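Local coordinates for diguanylate cyclase DosC (Escherichia coli, PDB 4ZVA), which senses oxygen through a haem-binding globin domain and, as a diguanylate cyclase, probably couples that signal to the synthesis of cyclic-di-GMP, at residues N53-V56 against E57-K61; I141-E144 against V145-A149. One frame throughout, in Å; residues are numbered along the deposited sequence.

Interaction 1: N53-V56 against E57-K61; sequences NEQV and ERQLK. With HEM (protoporphyrin IX containing Fe), chain C.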
loop_
_atom_site.group_PDB
_atom_site.type_symbol
_atom_site.label_atom_id
_atom_site.label_comp_id
_atom_site.label_asym_id
_atom_site.label_seq_id
_atom_site.Cartn_x
_atom_site.Cartn_y
_atom_site.Cartn_z
ATOM N N ASN A 53 17.079 11.501 -19.100
ATOM C CA ASN A 53 17.445 12.874 -19.423
ATOM C C ASN A 53 16.882 13.880 -18.429
ATOM O O ASN A 53 15.931 13.589 -17.702
ATOM C CB ASN A 53 16.983 13.225 -20.840
ATOM C CG ASN A 53 15.477 13.181 -20.990
ATOM O OD1 ASN A 53 14.787 14.165 -20.724
ATOM N ND2 ASN A 53 14.957 12.035 -21.413
ATOM N N GLU A 54 17.477 15.068 -18.414
ATOM C CA GLU A 54 17.128 16.094 -17.440
ATOM C C GLU A 54 15.747 16.698 -17.672
ATOM O O GLU A 54 15.142 17.226 -16.747
ATOM C CB GLU A 54 18.184 17.202 -17.446
ATOM C CG GLU A 54 19.540 16.757 -16.925
ATOM C CD GLU A 54 20.539 17.893 -16.851
ATOM O OE1 GLU A 54 20.164 19.038 -17.181
ATOM O OE2 GLU A 54 21.698 17.641 -16.456
ATOM N N GLN A 55 15.250 16.619 -18.902
ATOM C CA GLN A 55 13.936 17.171 -19.217
ATOM C C GLN A 55 12.821 16.333 -18.592
ATOM O O GLN A 55 11.879 16.871 -18.008
ATOM C CB GLN A 55 13.746 17.267 -20.733
ATOM C CG GLN A 55 12.352 17.698 -21.170
ATOM C CD GLN A 55 12.039 19.142 -20.813
ATOM O OE1 GLN A 55 12.936 19.930 -20.507
ATOM N NE2 GLN A 55 10.761 19.497 -20.857
ATOM N N VAL A 56 12.931 15.016 -18.723
ATOM C CA VAL A 56 11.982 14.096 -18.103
ATOM C C VAL A 56 12.039 14.165 -16.575
ATOM O O VAL A 56 11.005 14.236 -15.910
ATOM C CB VAL A 56 12.240 12.646 -18.557
ATOM C CG1 VAL A 56 11.462 11.667 -17.695
ATOM C CG2 VAL A 56 11.881 12.480 -20.023
ATOM N N GLU A 57 13.256 14.155 -16.037
ATOM C CA GLU A 57 13.497 14.245 -14.600
ATOM C C GLU A 57 12.826 15.469 -13.999
ATOM O O GLU A 57 12.091 15.387 -13.016
ATOM C CB GLU A 57 14.998 14.310 -14.328
ATOM C CG GLU A 57 15.352 14.711 -12.916
ATOM C CD GLU A 57 16.845 14.786 -12.698
ATOM O OE1 GLU A 57 17.600 14.436 -13.627
ATOM O OE2 GLU A 57 17.262 15.208 -11.599
ATOM N N ARG A 58 13.081 16.602 -14.635
ATOM C CA ARG A 58 12.564 17.894 -14.222
ATOM C C ARG A 58 11.038 17.957 -14.243
ATOM O O ARG A 58 10.420 18.463 -13.307
ATOM C CB ARG A 58 13.178 18.960 -15.127
ATOM C CG ARG A 58 12.870 20.395 -14.800
ATOM C CD ARG A 58 13.617 21.263 -15.803
ATOM N NE ARG A 58 13.213 22.662 -15.792
ATOM C CZ ARG A 58 12.255 23.143 -16.575
ATOM N NH1 ARG A 58 11.622 22.331 -17.410
ATOM N NH2 ARG A 58 11.932 24.426 -16.533
ATOM N N GLN A 59 10.435 17.443 -15.311
ATOM C CA GLN A 59 8.981 17.446 -15.442
ATOM C C GLN A 59 8.320 16.448 -14.494
ATOM O O GLN A 59 7.246 16.715 -13.955
ATOM C CB GLN A 59 8.563 17.153 -16.885
ATOM C CG GLN A 59 8.842 18.297 -17.853
ATOM C CD GLN A 59 8.323 18.014 -19.251
ATOM O OE1 GLN A 59 8.286 16.864 -19.691
ATOM N NE2 GLN A 59 7.919 19.065 -19.957
ATOM N N LEU A 60 8.965 15.301 -14.296
ATOM C CA LEU A 60 8.421 14.261 -13.426
ATOM C C LEU A 60 8.407 14.710 -11.969
ATOM O O LEU A 60 7.441 14.468 -11.249
ATOM C CB LEU A 60 9.226 12.965 -13.561
ATOM C CG LEU A 60 8.803 11.801 -12.659
ATOM C CD1 LEU A 60 7.342 11.428 -12.880
ATOM C CD2 LEU A 60 9.708 10.595 -12.871
ATOM N N LYS A 61 9.484 15.363 -11.541
ATOM C CA LYS A 61 9.578 15.860 -10.174
ATOM C C LYS A 61 8.486 16.889 -9.909
ATOM O O LYS A 61 7.838 16.865 -8.864
ATOM C CB LYS A 61 10.957 16.468 -9.914
ATOM C CG LYS A 61 12.074 15.444 -9.803
ATOM C CD LYS A 61 13.405 16.107 -9.498
ATOM C CE LYS A 61 14.507 15.076 -9.325
ATOM N NZ LYS A 61 15.819 15.709 -9.019
HETATM C CHA HEM C . 4.783 10.753 -15.833
HETATM C CHB HEM C . 8.129 7.351 -14.964
HETATM C CHC HEM C . 5.646 6.032 -11.028
HETATM C CHD HEM C . 2.989 10.069 -11.329
HETATM C C1A HEM C . 5.922 9.984 -15.937
HETATM C C2A HEM C . 6.982 10.115 -16.922
HETATM C C3A HEM C . 7.896 9.175 -16.671
HETATM C C4A HEM C . 7.457 8.410 -15.529
HETATM C CMA HEM C . 9.200 8.933 -17.460
HETATM C CAA HEM C . 7.069 11.155 -18.061
HETATM C CBA HEM C . 7.066 12.563 -17.474
HETATM C CGA HEM C . 7.452 13.559 -18.532
HETATM O O1A HEM C . 8.214 13.185 -19.461
HETATM O O2A HEM C . 7.002 14.729 -18.435
HETATM C C1B HEM C . 7.764 6.708 -13.805
HETATM C C2B HEM C . 8.523 5.672 -13.134
HETATM C C3B HEM C . 7.830 5.303 -12.040
HETATM C C4B HEM C . 6.622 6.102 -11.996
HETATM C CMB HEM C . 9.878 5.140 -13.658
HETATM C CAB HEM C . 8.155 4.247 -10.952
HETATM C CBB HEM C . 9.281 3.532 -10.897
HETATM C C1C HEM C . 4.772 7.046 -10.710
HETATM C C2C HEM C . 4.032 7.183 -9.471
HETATM C C3C HEM C . 3.290 8.305 -9.556
HETATM C C4C HEM C . 3.549 8.904 -10.851
HETATM C CMC HEM C . 4.135 6.170 -8.307
HETATM C CAC HEM C . 2.318 8.939 -8.527
HETATM C CBC HEM C . 2.110 8.470 -7.292
HETATM C C1D HEM C . 3.209 10.638 -12.566
HETATM C C2D HEM C . 2.572 11.843 -13.052
HETATM C C3D HEM C . 3.137 12.062 -14.464
HETATM C C4D HEM C . 4.049 10.961 -14.685
HETATM C CMD HEM C . 1.554 12.717 -12.286
HETATM C CAD HEM C . 2.808 13.196 -15.462
HETATM C CBD HEM C . 1.322 13.158 -15.810
HETATM C CGD HEM C . 1.058 13.966 -17.053
HETATM O O1D HEM C . -0.133 14.253 -17.338
HETATM O O2D HEM C . 2.035 14.325 -17.760
HETATM N NA HEM C . 6.247 8.928 -15.106
HETATM N NB HEM C . 6.611 6.947 -13.086
HETATM N NC HEM C . 4.453 8.111 -11.526
HETATM N ND HEM C . 4.062 10.152 -13.553
HETATM FE FE HEM C . 5.167 8.389 -13.429
#
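Q55 and Q59, one turn apart on the same helix, bring their terminal amides together with the planes 62° apart. The Q55 chain leaves anti to its own nitrogen and then bends at chi2 (68°), which carries NE2 to 3.3 Å from Q59 CD. Q59 passes close by the Q55 carbonyl, its CG 3.4 Å from Q55 O, and its CB lies 3.3 Å from haem propionate oxygen O2A, which the amide also adjoins. Replacing Q59 with an alanine would probably take this amide away from both the propionate and the Q55 side chain, opening a gap between them and leaving the Q55 amide freer to turn. Apolar groups meet the porphyrin itself: V56 CG1 is 3.6 Å from methyl CMA, and L60 CD1 sits over the macrocycle face, 3.5 Å from NA. Backbone bonds set these side chains on successive turns; L60 N donates to V56 O at 2.8 Å. At the helix start N53 OD1 accepts from V56 N (2.9 Å, N-H...O 162°). On another flank, E57 OE2 takes K61 NZ on its anti lone pair (3.0 Å), and both residues pack on Y38 of helix 16-43. The arrangement is an asparagine N-cap opening a helix whose first turns wall the haem pocket of this protoglobin-family domain.

Interaction 2: I141-E144 against V145-A149; sequences IAME and VMTRA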
loop_
_atom_site.group_PDB
_atom_site.type_symbol
_atom_site.label_atom_id
_atom_site.label_comp_id
_atom_site.label_asym_id
_atom_site.label_seq_id
_atom_site.Cartn_x
_atom_site.Cartn_y
_atom_site.Cartn_z
ATOM N N ILE A 141 -5.710 3.933 -2.774
ATOM C CA ILE A 141 -6.919 4.050 -3.585
ATOM C C ILE A 141 -6.584 4.704 -4.928
ATOM O O ILE A 141 -7.143 4.337 -5.962
ATOM C CB ILE A 141 -8.050 4.836 -2.854
ATOM C CG1 ILE A 141 -9.371 4.719 -3.613
ATOM C CG2 ILE A 141 -7.705 6.299 -2.662
ATOM C CD1 ILE A 141 -10.008 3.369 -3.498
ATOM N N ALA A 142 -5.664 5.664 -4.908
ATOM C CA ALA A 142 -5.229 6.332 -6.126
ATOM C C ALA A 142 -4.451 5.375 -7.024
ATOM O O ALA A 142 -4.606 5.397 -8.246
ATOM C CB ALA A 142 -4.382 7.551 -5.791
ATOM N N MET A 143 -3.621 4.531 -6.416
ATOM C CA MET A 143 -2.837 3.560 -7.176
ATOM C C MET A 143 -3.737 2.571 -7.906
ATOM O O MET A 143 -3.479 2.217 -9.057
ATOM C CB MET A 143 -1.874 2.792 -6.272
ATOM C CG MET A 143 -1.161 1.660 -7.003
ATOM S SD MET A 143 0.196 0.907 -6.095
ATOM C CE MET A 143 -0.697 0.060 -4.796
ATOM N N GLU A 144 -4.792 2.123 -7.235
ATOM C CA GLU A 144 -5.695 1.153 -7.839
ATOM C C GLU A 144 -6.395 1.754 -9.054
ATOM O O GLU A 144 -6.519 1.096 -10.082
ATOM C CB GLU A 144 -6.726 0.653 -6.827
ATOM C CG GLU A 144 -7.683 -0.386 -7.405
ATOM C CD GLU A 144 -8.573 -1.026 -6.355
ATOM O OE1 GLU A 144 -8.148 -1.126 -5.185
ATOM O OE2 GLU A 144 -9.710 -1.415 -6.697
ATOM N N VAL A 145 -6.833 3.006 -8.941
ATOM C CA VAL A 145 -7.455 3.699 -10.067
ATOM C C VAL A 145 -6.496 3.751 -11.252
ATOM O O VAL A 145 -6.889 3.518 -12.395
ATOM C CB VAL A 145 -7.883 5.134 -9.694
ATOM C CG1 VAL A 145 -8.437 5.856 -10.911
ATOM C CG2 VAL A 145 -8.921 5.109 -8.591
ATOM N N MET A 146 -5.232 4.046 -10.966
ATOM C CA MET A 146 -4.205 4.142 -11.997
ATOM C C MET A 146 -3.903 2.784 -12.633
ATOM O O MET A 146 -3.777 2.676 -13.853
ATOM C CB MET A 146 -2.924 4.747 -11.421
ATOM C CG MET A 146 -1.857 5.035 -12.461
ATOM S SD MET A 146 -0.325 5.651 -11.737
ATOM C CE MET A 146 -0.921 7.120 -10.902
ATOM N N THR A 147 -3.781 1.754 -11.800
ATOM C CA THR A 147 -3.426 0.414 -12.266
ATOM C C THR A 147 -4.573 -0.234 -13.042
ATOM O O THR A 147 -4.352 -1.126 -13.860
ATOM C CB THR A 147 -3.010 -0.505 -11.104
ATOM O OG1 THR A 147 -4.033 -0.509 -10.101
ATOM C CG2 THR A 147 -1.700 -0.022 -10.493
ATOM N N ARG A 148 -5.795 0.221 -12.784
ATOM C CA ARG A 148 -6.971 -0.266 -13.499
ATOM C C ARG A 148 -7.090 0.365 -14.885
ATOM O O ARG A 148 -8.128 0.931 -15.232
ATOM C CB ARG A 148 -8.240 0.025 -12.696
ATOM C CG ARG A 148 -8.441 -0.814 -11.446
ATOM C CD ARG A 148 -9.736 -0.402 -10.766
ATOM N NE ARG A 148 -10.919 -0.999 -11.376
ATOM C CZ ARG A 148 -12.154 -0.830 -10.915
ATOM N NH1 ARG A 148 -12.365 -0.076 -9.843
ATOM N NH2 ARG A 148 -13.180 -1.405 -11.529
ATOM N N ALA A 149 -6.019 0.266 -15.666
ATOM C CA ALA A 149 -5.994 0.824 -17.014
ATOM C C ALA A 149 -5.124 -0.019 -17.944
ATOM O O ALA A 149 -4.128 -0.608 -17.519
ATOM C CB ALA A 149 -5.501 2.257 -16.983
#
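The E144 and R148 side chains lie side by side, pointing the same way, with the carboxylate and guanidinium planes 51° apart, and no N-H of R148 is aimed at OE2. OE2 lies well out of the guanidinium plane, 4.3 Å from R148 NH1, so the pair is an attraction of charges and not a salt bridge. Their aliphatic parts make the contact, E144 CG lying 3.9 Å from R148 CD. The other carboxylate oxygen, OE1, forms a salt bridge with R108 of the second subunit, which probably does more to fix the acid's rotation.

T147 handles the backbone polar atoms one turn back. With chi1 at 54°, OG1 stands between its own nitrogen and carbonyl carbon, 3.0 Å from M143 O and equally 3.0 Å from E144 O; its single proton could go to either, and the weak hydrogen bond with E104 of the second subunit probably competes for it as well. The methyl CG2 turns to the M143 chain, 3.9 Å from CG.

R148 N still donates to E144 O (2.9 Å), though the bond is bent, with an N-H...O angle of 140°. The helix stops there: R148 is the centre of an inverse gamma turn, closed by a weak bond from A149 N to T147 O.

M143 packs on M143 of the second subunit, while M146 reaches W67, F107 and the haem. The arrangement is a helix C-terminus running into an inverse gamma turn, placed between haem pocket and dimer interface in a globin fold.

How the interactions relate
Interaction 1 starts helix 54-72 and interaction 2 finishes helix 125-147, so the two describe opposite kinds of helix end in one globin domain. Their centres are 23 Å apart and their nearest atoms about 10 Å, without touching. Interaction 1 is a surface contact, where polar amides and a local salt bridge dominate and L60 is the buried residue. Interaction 2 is largely buried: its charged acid finds its partner in the second subunit, and its packing sets methionine and aliphatic groups against aromatic residues of neighbouring helices and against the second subunit. Both adjoin the haem, 53-61 at a propionate and the porphyrin, 141-149 through M146. W67, further along helix 54-72, touches A142 and M146, linking the two helices.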